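Local coordinates for protein membrane-anchored mycosin mycp1 (Mycobacterium thermoresistibile, PDB 4HVL) that serves the ESX-1 (type VII) secretion system as a membrane-anchored, subtilisin-like serine protease and probably cuts peptide bonds with a charge-relay triad, at residues 36-41 with 295-300; 53-58 with 362-367; 77-82 with 126-131; 153-158 with 189-194; 223-228 with 240-245. One frame throughout, in Å; residues are numbered along the deposited sequence.

Contact 1: 36-41 with 295-300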
# COMPACT_ATOMS: atom_id res chain seq x y z
N PRO A 36 22.65 -4.15 -14.32
CA PRO A 36 24.10 -4.16 -14.46
C PRO A 36 24.67 -2.76 -14.28
O PRO A 36 24.08 -1.82 -14.76
CB PRO A 36 24.29 -4.66 -15.89
CG PRO A 36 23.15 -5.60 -16.08
CD PRO A 36 22.00 -4.90 -15.41
N ASP A 37 25.77 -2.66 -13.55
CA ASP A 37 26.51 -1.42 -13.35
C ASP A 37 25.75 -0.32 -12.60
O ASP A 37 26.05 0.84 -12.80
CB ASP A 37 27.00 -0.90 -14.71
CG ASP A 37 27.75 -1.95 -15.48
OD1 ASP A 37 28.79 -2.42 -14.96
OD2 ASP A 37 27.28 -2.33 -16.59
N SER A 38 24.80 -0.67 -11.74
CA SER A 38 24.14 0.31 -10.88
C SER A 38 25.07 0.73 -9.75
O SER A 38 25.78 -0.10 -9.19
CB SER A 38 22.86 -0.30 -10.27
OG SER A 38 21.90 -0.62 -11.27
N ASN A 39 25.09 2.01 -9.43
CA ASN A 39 25.92 2.51 -8.34
C ASN A 39 25.00 3.02 -7.25
O ASN A 39 24.30 4.01 -7.45
CB ASN A 39 26.84 3.62 -8.82
CG ASN A 39 27.51 4.39 -7.68
OD1 ASN A 39 27.72 3.86 -6.58
ND2 ASN A 39 27.84 5.64 -7.94
N PHE A 40 24.96 2.33 -6.11
CA PHE A 40 24.03 2.68 -5.04
C PHE A 40 24.59 3.65 -4.00
O PHE A 40 23.95 3.95 -2.99
CB PHE A 40 23.53 1.40 -4.36
CG PHE A 40 22.77 0.49 -5.29
CD1 PHE A 40 21.47 0.77 -5.62
CD2 PHE A 40 23.37 -0.64 -5.84
CE1 PHE A 40 20.74 -0.07 -6.45
CE2 PHE A 40 22.67 -1.48 -6.69
CZ PHE A 40 21.34 -1.20 -6.99
N ALA A 41 25.79 4.17 -4.26
CA ALA A 41 26.36 5.21 -3.40
C ALA A 41 25.50 6.48 -3.41
O ALA A 41 25.38 7.17 -2.41
CB ALA A 41 27.78 5.52 -3.82
N PRO A 295 21.01 -3.30 -1.41
CA PRO A 295 20.23 -2.46 -2.33
C PRO A 295 19.83 -3.22 -3.61
O PRO A 295 20.61 -4.02 -4.14
CB PRO A 295 21.17 -1.29 -2.65
CG PRO A 295 22.47 -1.57 -2.00
CD PRO A 295 22.39 -2.82 -1.20
N VAL A 296 18.59 -3.00 -4.05
CA VAL A 296 18.09 -3.57 -5.28
C VAL A 296 17.31 -2.52 -6.08
O VAL A 296 16.74 -1.58 -5.51
CB VAL A 296 17.15 -4.77 -5.02
CG1 VAL A 296 17.94 -5.97 -4.54
CG2 VAL A 296 16.01 -4.40 -4.04
N ASN A 297 17.25 -2.73 -7.40
CA ASN A 297 16.50 -1.83 -8.29
C ASN A 297 15.96 -2.49 -9.56
O ASN A 297 15.59 -1.80 -10.50
CB ASN A 297 17.37 -0.61 -8.64
CG ASN A 297 18.55 -0.97 -9.53
OD1 ASN A 297 18.78 -2.14 -9.84
ND2 ASN A 297 19.30 0.05 -9.95
N ALA A 298 15.88 -3.83 -9.57
CA ALA A 298 15.38 -4.58 -10.70
C ALA A 298 14.71 -5.86 -10.21
O ALA A 298 15.04 -6.39 -9.15
CB ALA A 298 16.52 -4.95 -11.64
N LEU A 299 13.78 -6.34 -11.03
CA LEU A 299 13.11 -7.60 -10.82
C LEU A 299 13.17 -8.43 -12.09
O LEU A 299 13.34 -7.88 -13.19
CB LEU A 299 11.64 -7.33 -10.47
CG LEU A 299 11.50 -6.54 -9.18
CD1 LEU A 299 10.09 -6.05 -9.02
CD2 LEU A 299 11.96 -7.38 -7.98
N GLN A 300 13.04 -9.75 -11.94
CA GLN A 300 13.04 -10.62 -13.11
C GLN A 300 11.67 -10.49 -13.77
O GLN A 300 10.66 -10.69 -13.13
CB GLN A 300 13.32 -12.08 -12.72
CG GLN A 300 14.62 -12.33 -11.96
CD GLN A 300 15.86 -12.01 -12.77
OE1 GLN A 300 15.79 -11.80 -13.98
NE2 GLN A 300 17.01 -12.00 -12.11

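Contact 2: 53-58 with 362-367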
# COMPACT_ATOMS: atom_id res chain seq x y z
N THR A 53 16.49 13.13 3.76
CA THR A 53 17.60 13.61 4.57
C THR A 53 17.16 14.77 5.47
O THR A 53 17.42 14.77 6.67
CB THR A 53 18.77 14.06 3.68
OG1 THR A 53 19.21 12.96 2.87
CG2 THR A 53 19.91 14.52 4.50
N GLU A 54 16.50 15.76 4.90
CA GLU A 54 16.02 16.90 5.68
C GLU A 54 14.92 16.46 6.66
O GLU A 54 14.93 16.84 7.84
CB GLU A 54 15.51 17.99 4.75
CG GLU A 54 15.12 19.30 5.41
CD GLU A 54 16.29 20.04 6.03
OE1 GLU A 54 17.45 19.71 5.71
OE2 GLU A 54 16.05 20.96 6.86
N ALA A 55 13.97 15.67 6.16
CA ALA A 55 12.86 15.24 6.99
C ALA A 55 13.35 14.56 8.27
O ALA A 55 12.75 14.75 9.34
CB ALA A 55 11.92 14.31 6.23
N HIS A 56 14.44 13.78 8.16
CA HIS A 56 15.00 13.07 9.32
C HIS A 56 15.63 13.95 10.40
O HIS A 56 15.95 13.44 11.47
CB HIS A 56 16.03 12.02 8.89
CG HIS A 56 15.43 10.85 8.17
ND1 HIS A 56 16.16 10.05 7.33
CD2 HIS A 56 14.16 10.37 8.15
CE1 HIS A 56 15.37 9.13 6.80
NE2 HIS A 56 14.15 9.31 7.28
N LYS A 57 15.83 15.24 10.13
CA LYS A 57 16.18 16.16 11.21
C LYS A 57 15.00 16.29 12.18
O LYS A 57 15.19 16.62 13.35
CB LYS A 57 16.59 17.54 10.66
CG LYS A 57 17.75 17.51 9.66
CD LYS A 57 18.48 18.85 9.52
CE LYS A 57 17.53 20.05 9.50
NZ LYS A 57 18.08 21.25 8.79
N PHE A 58 13.79 16.01 11.70
CA PHE A 58 12.56 16.29 12.45
C PHE A 58 11.88 15.06 13.04
O PHE A 58 11.17 15.20 14.04
CB PHE A 58 11.61 17.09 11.56
CG PHE A 58 12.22 18.37 11.06
CD1 PHE A 58 12.50 19.41 11.96
CD2 PHE A 58 12.59 18.52 9.74
CE1 PHE A 58 13.11 20.58 11.54
CE2 PHE A 58 13.19 19.69 9.30
CZ PHE A 58 13.45 20.72 10.21
N ASP A 362 4.73 15.96 0.63
CA ASP A 362 5.86 16.83 0.91
C ASP A 362 6.23 16.65 2.38
O ASP A 362 5.71 17.33 3.27
CB ASP A 362 5.47 18.27 0.54
CG ASP A 362 6.60 19.24 0.71
OD1 ASP A 362 7.62 18.93 1.37
OD2 ASP A 362 6.44 20.37 0.18
N PRO A 363 7.11 15.67 2.66
CA PRO A 363 7.46 15.32 4.03
C PRO A 363 7.91 16.47 4.93
O PRO A 363 7.52 16.54 6.10
CB PRO A 363 8.59 14.31 3.84
CG PRO A 363 8.20 13.61 2.60
CD PRO A 363 7.73 14.74 1.70
N VAL A 364 8.75 17.37 4.39
CA VAL A 364 9.28 18.46 5.21
C VAL A 364 8.17 19.44 5.54
O VAL A 364 8.05 19.87 6.67
CB VAL A 364 10.44 19.20 4.54
CG1 VAL A 364 10.80 20.48 5.30
CG2 VAL A 364 11.65 18.28 4.45
N ALA A 365 7.35 19.78 4.53
CA ALA A 365 6.20 20.62 4.78
C ALA A 365 5.26 19.95 5.80
O ALA A 365 4.78 20.61 6.73
CB ALA A 365 5.47 20.94 3.48
N ALA A 366 5.03 18.64 5.65
CA ALA A 366 4.12 17.95 6.57
C ALA A 366 4.63 18.02 8.00
O ALA A 366 3.87 18.26 8.92
CB ALA A 366 3.92 16.51 6.15
N LEU A 367 5.93 17.83 8.17
CA LEU A 367 6.57 17.86 9.49
C LEU A 367 6.78 19.26 10.06
O LEU A 367 6.87 19.39 11.29
CB LEU A 367 7.92 17.13 9.44
CG LEU A 367 7.79 15.62 9.25
CD1 LEU A 367 9.11 15.00 8.84
CD2 LEU A 367 7.25 14.95 10.50

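Contact 3: 77-82 with 126-131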
# COMPACT_ATOMS: atom_id res chain seq x y z
N PRO A 77 18.90 -7.44 9.26
CA PRO A 77 19.11 -6.32 10.16
C PRO A 77 18.63 -4.99 9.58
O PRO A 77 18.12 -4.17 10.36
CB PRO A 77 20.63 -6.35 10.41
CG PRO A 77 21.03 -7.78 10.20
CD PRO A 77 20.08 -8.31 9.14
N ARG A 78 18.74 -4.77 8.27
CA ARG A 78 18.28 -3.51 7.67
C ARG A 78 16.78 -3.42 7.45
O ARG A 78 16.26 -2.30 7.34
CB ARG A 78 19.00 -3.21 6.36
CG ARG A 78 20.43 -2.76 6.61
CD ARG A 78 21.12 -2.39 5.32
NE ARG A 78 20.74 -1.06 4.85
CZ ARG A 78 21.19 -0.52 3.73
NH1 ARG A 78 22.04 -1.20 2.95
NH2 ARG A 78 20.82 0.70 3.39
N VAL A 79 16.10 -4.57 7.41
CA VAL A 79 14.63 -4.62 7.33
C VAL A 79 14.17 -5.60 8.42
O VAL A 79 13.85 -6.74 8.12
CB VAL A 79 14.14 -5.10 5.94
CG1 VAL A 79 12.64 -4.84 5.77
CG2 VAL A 79 14.91 -4.39 4.83
N PRO A 80 14.25 -5.18 9.70
CA PRO A 80 14.08 -6.10 10.83
C PRO A 80 12.62 -6.39 11.15
O PRO A 80 12.15 -6.11 12.26
CB PRO A 80 14.77 -5.36 11.99
CG PRO A 80 14.56 -3.93 11.66
CD PRO A 80 14.70 -3.85 10.16
N ALA A 81 11.91 -6.95 10.19
CA ALA A 81 10.48 -7.19 10.34
C ALA A 81 10.15 -8.26 11.38
O ALA A 81 10.95 -9.15 11.63
CB ALA A 81 9.88 -7.58 9.00
N GLU A 82 8.95 -8.16 11.94
CA GLU A 82 8.44 -9.09 12.93
C GLU A 82 7.19 -9.79 12.38
O GLU A 82 6.50 -9.22 11.53
CB GLU A 82 8.16 -8.36 14.24
CG GLU A 82 9.43 -7.82 14.90
CD GLU A 82 9.14 -6.84 16.04
OE1 GLU A 82 8.60 -7.29 17.07
OE2 GLU A 82 9.43 -5.63 15.91
N ALA A 126 11.32 2.91 12.80
CA ALA A 126 10.02 2.31 13.07
C ALA A 126 10.14 0.79 13.21
O ALA A 126 11.04 0.19 12.62
CB ALA A 126 9.04 2.66 11.97
N ARG A 127 9.26 0.18 13.98
CA ARG A 127 9.10 -1.28 13.89
C ARG A 127 8.25 -1.63 12.67
O ARG A 127 7.44 -0.82 12.22
CB ARG A 127 8.44 -1.85 15.14
CG ARG A 127 9.38 -1.96 16.33
CD ARG A 127 8.63 -2.27 17.63
NE ARG A 127 8.22 -3.67 17.75
CZ ARG A 127 6.97 -4.13 17.82
NH1 ARG A 127 5.91 -3.31 17.76
NH2 ARG A 127 6.75 -5.44 17.95
N ILE A 128 8.45 -2.83 12.14
CA ILE A 128 7.72 -3.35 10.99
C ILE A 128 7.08 -4.69 11.36
O ILE A 128 7.79 -5.62 11.77
CB ILE A 128 8.71 -3.66 9.84
CG1 ILE A 128 9.41 -2.39 9.37
CG2 ILE A 128 8.02 -4.36 8.67
CD1 ILE A 128 10.85 -2.66 8.99
N LEU A 129 5.76 -4.79 11.23
CA LEU A 129 5.05 -6.07 11.34
C LEU A 129 4.66 -6.50 9.94
O LEU A 129 4.08 -5.70 9.19
CB LEU A 129 3.81 -5.91 12.20
CG LEU A 129 4.09 -5.31 13.57
CD1 LEU A 129 2.80 -5.18 14.35
CD2 LEU A 129 5.11 -6.15 14.34
N SER A 130 5.00 -7.74 9.57
CA SER A 130 4.72 -8.26 8.22
C SER A 130 3.54 -9.24 8.19
O SER A 130 3.55 -10.29 8.82
CB SER A 130 5.96 -8.96 7.63
OG SER A 130 5.70 -9.52 6.34
N LEU A 131 2.51 -8.87 7.43
CA LEU A 131 1.36 -9.73 7.19
C LEU A 131 1.37 -10.09 5.72
O LEU A 131 1.35 -9.19 4.86
CB LEU A 131 0.06 -9.01 7.50
CG LEU A 131 -0.22 -8.59 8.94
CD1 LEU A 131 0.47 -7.27 9.30
CD2 LEU A 131 -1.72 -8.47 9.15
O HOH W 1 10.65 -4.24 13.58

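Contact 4: 153-158 with 189-194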
# COMPACT_ATOMS: atom_id res chain seq x y z
N THR A 153 -15.57 -15.74 -6.42
CA THR A 153 -14.35 -15.51 -7.19
C THR A 153 -13.13 -15.45 -6.25
O THR A 153 -13.27 -15.29 -5.03
CB THR A 153 -14.39 -14.17 -7.95
OG1 THR A 153 -14.57 -13.10 -7.01
CG2 THR A 153 -15.54 -14.14 -9.00
N GLN A 154 -11.94 -15.55 -6.83
CA GLN A 154 -10.72 -15.41 -6.07
C GLN A 154 -10.61 -14.00 -5.47
O GLN A 154 -10.12 -13.84 -4.35
CB GLN A 154 -9.49 -15.73 -6.92
CG GLN A 154 -9.35 -17.21 -7.25
CD GLN A 154 -8.08 -17.52 -8.05
OE1 GLN A 154 -7.02 -16.89 -7.86
NE2 GLN A 154 -8.18 -18.50 -8.93
N THR A 155 -11.06 -12.98 -6.21
CA THR A 155 -11.09 -11.60 -5.71
C THR A 155 -11.96 -11.49 -4.46
O THR A 155 -11.56 -10.85 -3.49
CB THR A 155 -11.62 -10.62 -6.77
OG1 THR A 155 -10.81 -10.74 -7.94
CG2 THR A 155 -11.56 -9.19 -6.27
N ALA A 156 -13.14 -12.11 -4.48
CA ALA A 156 -14.03 -12.06 -3.32
C ALA A 156 -13.39 -12.72 -2.12
O ALA A 156 -13.42 -12.17 -1.01
CB ALA A 156 -15.35 -12.71 -3.63
N GLY A 157 -12.78 -13.87 -2.34
CA GLY A 157 -12.04 -14.57 -1.29
C GLY A 157 -10.88 -13.75 -0.77
O GLY A 157 -10.65 -13.68 0.44
N SER A 158 -10.14 -13.14 -1.68
CA SER A 158 -9.02 -12.30 -1.30
C SER A 158 -9.49 -11.09 -0.45
O SER A 158 -8.84 -10.69 0.52
CB SER A 158 -8.26 -11.89 -2.56
OG SER A 158 -7.35 -10.84 -2.32
N ARG A 189 -20.78 -5.83 -11.11
CA ARG A 189 -20.63 -7.15 -10.55
C ARG A 189 -20.12 -7.02 -9.13
O ARG A 189 -19.01 -7.46 -8.84
CB ARG A 189 -19.65 -7.97 -11.39
CG ARG A 189 -20.18 -8.38 -12.76
CD ARG A 189 -19.24 -9.34 -13.49
NE ARG A 189 -19.16 -10.65 -12.83
CZ ARG A 189 -18.16 -11.08 -12.05
NH1 ARG A 189 -17.10 -10.32 -11.79
NH2 ARG A 189 -18.21 -12.30 -11.51
N PRO A 190 -20.93 -6.42 -8.24
CA PRO A 190 -20.45 -6.06 -6.91
C PRO A 190 -20.19 -7.27 -6.01
O PRO A 190 -20.99 -8.17 -5.95
CB PRO A 190 -21.59 -5.20 -6.35
CG PRO A 190 -22.82 -5.67 -7.07
CD PRO A 190 -22.34 -5.99 -8.45
N ILE A 191 -19.05 -7.27 -5.33
CA ILE A 191 -18.73 -8.28 -4.33
C ILE A 191 -19.26 -7.79 -2.99
O ILE A 191 -19.20 -6.59 -2.72
CB ILE A 191 -17.18 -8.46 -4.25
CG1 ILE A 191 -16.67 -9.25 -5.47
CG2 ILE A 191 -16.75 -9.13 -2.97
CD1 ILE A 191 -15.19 -9.09 -5.74
N ASP A 192 -19.77 -8.68 -2.12
CA ASP A 192 -20.15 -8.24 -0.78
C ASP A 192 -18.86 -8.17 0.05
O ASP A 192 -18.30 -9.17 0.41
CB ASP A 192 -21.23 -9.16 -0.14
CG ASP A 192 -21.48 -8.84 1.36
OD1 ASP A 192 -20.95 -7.81 1.86
OD2 ASP A 192 -22.17 -9.64 2.05
N GLU A 193 -18.36 -6.96 0.31
CA GLU A 193 -17.11 -6.77 1.03
C GLU A 193 -17.32 -5.84 2.23
O GLU A 193 -16.42 -5.08 2.62
CB GLU A 193 -16.05 -6.21 0.09
CG GLU A 193 -16.42 -4.89 -0.60
CD GLU A 193 -15.19 -4.06 -0.96
OE1 GLU A 193 -14.40 -3.75 -0.06
OE2 GLU A 193 -14.98 -3.75 -2.12
N THR A 194 -18.54 -5.88 2.75
CA THR A 194 -18.98 -5.22 3.99
C THR A 194 -17.95 -5.38 5.13
O THR A 194 -17.65 -4.43 5.86
CB THR A 194 -20.38 -5.81 4.37
OG1 THR A 194 -21.33 -5.32 3.41
CG2 THR A 194 -20.85 -5.38 5.72
O HOH W 2 -15.31 -10.32 -0.21

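Contact 5: 223-228 with 240-245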
# COMPACT_ATOMS: atom_id res chain seq x y z
N THR A 223 -8.90 -2.18 -14.97
CA THR A 223 -8.96 -1.35 -16.15
C THR A 223 -9.21 0.08 -15.66
O THR A 223 -10.02 0.29 -14.75
CB THR A 223 -10.02 -1.86 -17.15
OG1 THR A 223 -11.30 -1.93 -16.51
CG2 THR A 223 -9.65 -3.25 -17.61
N GLN A 224 -8.45 1.02 -16.22
CA GLN A 224 -8.44 2.43 -15.82
C GLN A 224 -9.83 3.04 -15.78
O GLN A 224 -10.64 2.81 -16.68
CB GLN A 224 -7.60 3.24 -16.82
CG GLN A 224 -7.31 4.69 -16.45
CD GLN A 224 -6.70 4.82 -15.06
OE1 GLN A 224 -7.42 4.82 -14.06
NE2 GLN A 224 -5.39 4.92 -15.01
N ASN A 225 -10.11 3.84 -14.76
CA ASN A 225 -11.39 4.55 -14.69
C ASN A 225 -11.35 5.82 -15.55
O ASN A 225 -10.32 6.47 -15.63
CB ASN A 225 -11.74 4.94 -13.25
CG ASN A 225 -12.38 3.81 -12.49
OD1 ASN A 225 -13.31 3.15 -12.98
ND2 ASN A 225 -11.90 3.57 -11.26
N PRO A 226 -12.48 6.16 -16.21
CA PRO A 226 -12.55 7.45 -16.95
C PRO A 226 -12.50 8.65 -16.02
O PRO A 226 -12.87 8.54 -14.86
CB PRO A 226 -13.92 7.39 -17.66
CG PRO A 226 -14.34 5.98 -17.63
CD PRO A 226 -13.66 5.33 -16.45
N PRO A 227 -12.06 9.82 -16.53
CA PRO A 227 -12.11 11.01 -15.69
C PRO A 227 -13.55 11.49 -15.38
O PRO A 227 -14.50 11.06 -16.01
CB PRO A 227 -11.39 12.06 -16.56
CG PRO A 227 -11.60 11.60 -17.95
CD PRO A 227 -11.55 10.11 -17.88
N PRO A 228 -13.69 12.40 -14.42
CA PRO A 228 -14.96 13.07 -14.17
C PRO A 228 -15.53 13.78 -15.39
O PRO A 228 -14.76 14.27 -16.22
CB PRO A 228 -14.61 14.12 -13.12
CG PRO A 228 -13.35 13.61 -12.47
CD PRO A 228 -12.61 12.85 -13.52
N GLN A 240 -19.89 8.84 -10.80
CA GLN A 240 -20.78 8.27 -11.82
C GLN A 240 -20.09 7.84 -13.11
O GLN A 240 -20.70 7.22 -13.93
CB GLN A 240 -21.92 9.25 -12.15
CG GLN A 240 -22.73 9.69 -10.93
CD GLN A 240 -23.01 8.54 -9.98
OE1 GLN A 240 -23.45 7.46 -10.40
NE2 GLN A 240 -22.71 8.74 -8.72
N GLN A 241 -18.80 8.14 -13.26
CA GLN A 241 -17.99 7.73 -14.41
C GLN A 241 -17.17 6.48 -14.09
O GLN A 241 -16.50 5.94 -14.95
CB GLN A 241 -17.05 8.87 -14.82
CG GLN A 241 -17.74 10.21 -14.98
CD GLN A 241 -18.82 10.15 -16.03
OE1 GLN A 241 -18.64 9.48 -17.05
NE2 GLN A 241 -19.93 10.85 -15.81
N VAL A 242 -17.22 6.03 -12.84
CA VAL A 242 -16.43 4.88 -12.42
C VAL A 242 -16.94 3.60 -13.07
O VAL A 242 -18.16 3.37 -13.12
CB VAL A 242 -16.48 4.70 -10.89
CG1 VAL A 242 -15.95 3.33 -10.46
CG2 VAL A 242 -15.74 5.84 -10.22
N GLN A 243 -16.01 2.78 -13.56
CA GLN A 243 -16.31 1.41 -14.03
C GLN A 243 -15.65 0.32 -13.16
O GLN A 243 -16.18 -0.79 -13.07
CB GLN A 243 -15.82 1.24 -15.46
CG GLN A 243 -16.34 2.31 -16.41
CD GLN A 243 -15.68 2.27 -17.77
OE1 GLN A 243 -14.58 1.70 -17.95
NE2 GLN A 243 -16.33 2.89 -18.75
N THR A 244 -14.49 0.64 -12.59
CA THR A 244 -13.70 -0.31 -11.81
C THR A 244 -13.59 0.14 -10.35
O THR A 244 -13.05 1.21 -10.06
CB THR A 244 -12.31 -0.49 -12.43
OG1 THR A 244 -12.45 -0.94 -13.78
CG2 THR A 244 -11.47 -1.51 -11.67
N ILE A 245 -14.14 -0.65 -9.44
CA ILE A 245 -13.95 -0.46 -8.01
C ILE A 245 -12.57 -1.01 -7.66
O ILE A 245 -12.21 -2.11 -8.10
CB ILE A 245 -15.04 -1.21 -7.21
CG1 ILE A 245 -16.44 -0.68 -7.56
CG2 ILE A 245 -14.77 -1.15 -5.70
CD1 ILE A 245 -16.59 0.83 -7.41
O HOH W 3 -15.86 10.40 -18.18

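Contact 1: 36-41 with 295-300
Phe40 holds CG anti to its carbonyl carbon (chi1 -62°), which carries the ring to Pro295, and Asn297 tucks CG between its own backbone N and carbonyl carbon (chi1 69°), sending the amide back toward Ser38 and Phe40. Pro295 CB then sits over one face of the Phe40 ring as a CH-pi contact. It lies 3.7 Å from the ring centroid, and its nearest ring atom, Phe40 CG, is 3.6 Å away, so the methylene is displaced from the centre toward the rim. Farther along the ring, Phe40 CE1 comes within 3.8 Å of Asn297 ND2. The amide is turned 59° from the ring plane there, neither stacked on the ring nor square to it.

The same amide nitrogen donates to Ser38 OG, with 3.0 Å between Asn297 ND2 and Ser38 OG. The N-H points well at its acceptor, and the hydroxyl oxygen lies close to the amide plane. Both polar ends of Asn297 are thus used, since its OD1 takes the backbone N-H of Tyr35, while Ser38 OG is also bonded to Tyr35 O. These bonds fix the rotation of the amide and tie the loop 36-41 to the middle strand of the small antiparallel sheet formed with 288-289 and 305-307. The strand is interrupted at this point: Asn297 and Ala298 both face Thr33, the arrangement of a classic beta bulge.

Contact 2: 53-58 with 362-367
Glu54, whose chain lies against Val364, has its carboxylate held by a salt bridge of 2.8 Å from Lys57 NZ to Glu54 OE2. The lysine meets OE2 on the syn side, somewhat out of the carboxylate plane. This pairing belongs to the segment 53-58 alone, and what Glu54 offers across the contact is its aliphatic part: CG rests 3.7 Å from Val364 CG2. With Glu54 CG anti to the backbone N (chi1 -174°) and the chain bent at the next bond, the methylenes face the valine while the charge turns back to Lys57.

The centre is apolar and close, for the CA atoms of Ala55 and Val364 are 5.1 Å apart. Ala55 CB faces both Pro363 CB, at 4.1 Å, and Leu367 CD1, at 3.9 Å. Leu367 CD1 also touches the carbonyl Ala55 O, and Phe58 CB reaches that methyl at 4.2 Å. Behind Pro363 and Leu367 stands helix 311-328, through Leu321 and Leu324.

Asp362 starts the second helix. Its OD1 accepts from Ala365 N at 3.3 Å, from above the carboxylate plane, and also pairs with Arg51. Proline in the first turn costs no bond, because backbone N-H groups there lack an acceptor inside the helix. The arrangement is an N-capped C-terminal helix packed on the short helix 52-55, some 300 residues earlier, well away from the catalytic and zinc sites.

Contact 3: 77-82 with 126-131
Ile128 supplies the apolar centre, its branches spread under the loop that passes over it. With CG1 anti to the carbonyl carbon (chi1 -63°), CG2 meets Ala81 CB at 3.7 Å while CD1 extends to Pro80 CD at 4.2 Å and to Val79 CG1. The proline and isoleucine side chains cross at about a right angle. Helix 102-110 closes the same cluster, with Ala106 touching both Val79 and Ile128. Pro80 is the centre of an inverse gamma turn, whose closing bond from Ala81 N to Val79 O is weak; the turn precedes Glu82, where pairing with strand 127-132 begins, although the touching parts still run 74° apart.

From there the backbones pair in parallel. Glu82 donates its N-H to Ile128 O at 2.8 Å and accepts from Ser130 N at 2.9 Å between Ser130 N and Glu82 O, so one residue bonds to the two neighbours of Leu129. That pattern defines a parallel bridge and begins strand 82-86, an edge strand of the seven-stranded parallel sheet of the subtilisin fold. Leu129 CD2 and Glu82 CB touch on one face of this sheet, while Ser130 turns its hydroxyl to Gly94 O.

Toward the edge a water donates to Pro80 O and Glu82 OE2 and accepts from Ile128 N, linking turn, carboxylate and strand. Beyond it Glu82 OE1 forms a salt bridge of 2.8 Å with Arg127 NH2. The planes stand 67° apart, and NH2 meets OE1 from above the carboxylate plane. The guanidinium has a second partner, Thr65 OG1, through NH1.

Contact 4: 153-158 with 189-194
Ile191 lays its side chain across the first turn of the helix that begins at Gln154, overlapping Thr155 and Ala156. Its CD1 lies 3.7 Å from Thr155 CG2, the two side chains crossing at about a right angle, and 3.9 Å from the backbone Ala156 N. Its other branch, CG2, reaches Ala156 CB, also at 3.9 Å. The branches divide the work because CG1 stands anti to the carbonyl carbon (chi1 -75°), which leads CD1 back along the helix while CG2 rests on the alanine. Thr155 itself lies about 6 Å, side chain to side chain, from the zinc ligand Glu181.

Thr153 caps that helix. Its OG1 accepts from Ala156 N at 3.1 Å, with an N-H...O angle of 158°, and is bonded to Pro150 O as well. The methyl also meets the other segment: Thr153 CG2 lies at the edge of the Arg189 guanidinium, 4.1 Å from Arg189 NH2, a loose contact.

Past Ile191 the chain is shaped by an Asx turn. Asp192 OD1 takes both Thr194 N and Thr194 OG1, which approach from opposite faces of the carboxylate plane. The turn leads into the next helix, whose N-cap position is Glu193. Separately, a bond from Asp192 N to Asn151 OD1 ties the loop down.

The contact therefore joins the N-terminal end of helix 154-171 to the loop leading from strand 183-186 into helix 194-206. Ala183 and Tyr185 of that strand pack on Thr155 and Ile191 respectively.

Contact 5: 223-228 with 240-245
Hydrogen bonds come first, and most centre on the Asn225 amide as it meets Gln243 and Thr244. Asn225 OD1 accepts from two successive backbone N-H groups, Gln243 N and Thr244 N, each 2.8 Å from it. The bond from Thr244 N is nearly straight at 173° and lies in the carbonyl plane, on a lone pair, whereas Gln243 N comes in tilted from that plane. Asn225 ND2 returns a bond to Thr244 O at 2.9 Å, again in the amide plane, and also reaches Ser273 O. With both ends used the amide cannot readily flip. Thr244 OG1 donates to Thr223 O at 2.9 Å; the hydroxyl, anti to the carbonyl carbon (chi1 -58°), is turned to that acceptor.

Van der Waals packing takes over toward the prolines. Pro226 CD presses on Gln241 O at 3.3 Å, and its CG meets Gln243 NE2 at 3.8 Å, the ring crossing the extended glutamine at about a right angle. Gln241, bent at its second torsion, lays CG against Pro227 O. Val242 CG1 adds a contact with Asn225 OD1.

A water provides the third kind of link, donating to Pro227 O and to Gln241 OE1.

The two segments run roughly antiparallel, 156° apart, but the Asn225 side chain replaces backbone pairing: its C=O and N-H imitate a peptide group along Thr244. Thr244 belongs to the antiparallel pair 183-186 with 244-247 and touches Cys184, which is disulfide-bonded to Cys222, the residue just before Thr223, so the loop is fastened to this two-stranded sheet by covalent and polar links together.

How the contacts relate
Contact 3 alone joins strands of the central parallel sheet, and it combines strand pairing with an apolar cluster beside helix 102-110 and a salt bridge at the edge. Contact 1 is a surface contact on a separate antiparallel sheet, about 4 Å from contact 3 at the nearest atoms, and relies on a ring face and one amide. The other four are partly buried, contact 3 deepest, its centre about 15 Å from that of the chain. Contact 2 is apolar helix packing. Strand 183-186 touches both remaining contacts: it packs on Thr155 and Ile191 of contact 4 and pairs with strand 244-247 of contact 5. Their chemistry differs: contact 4 is carried by one isoleucine, contact 5 by a polar amide.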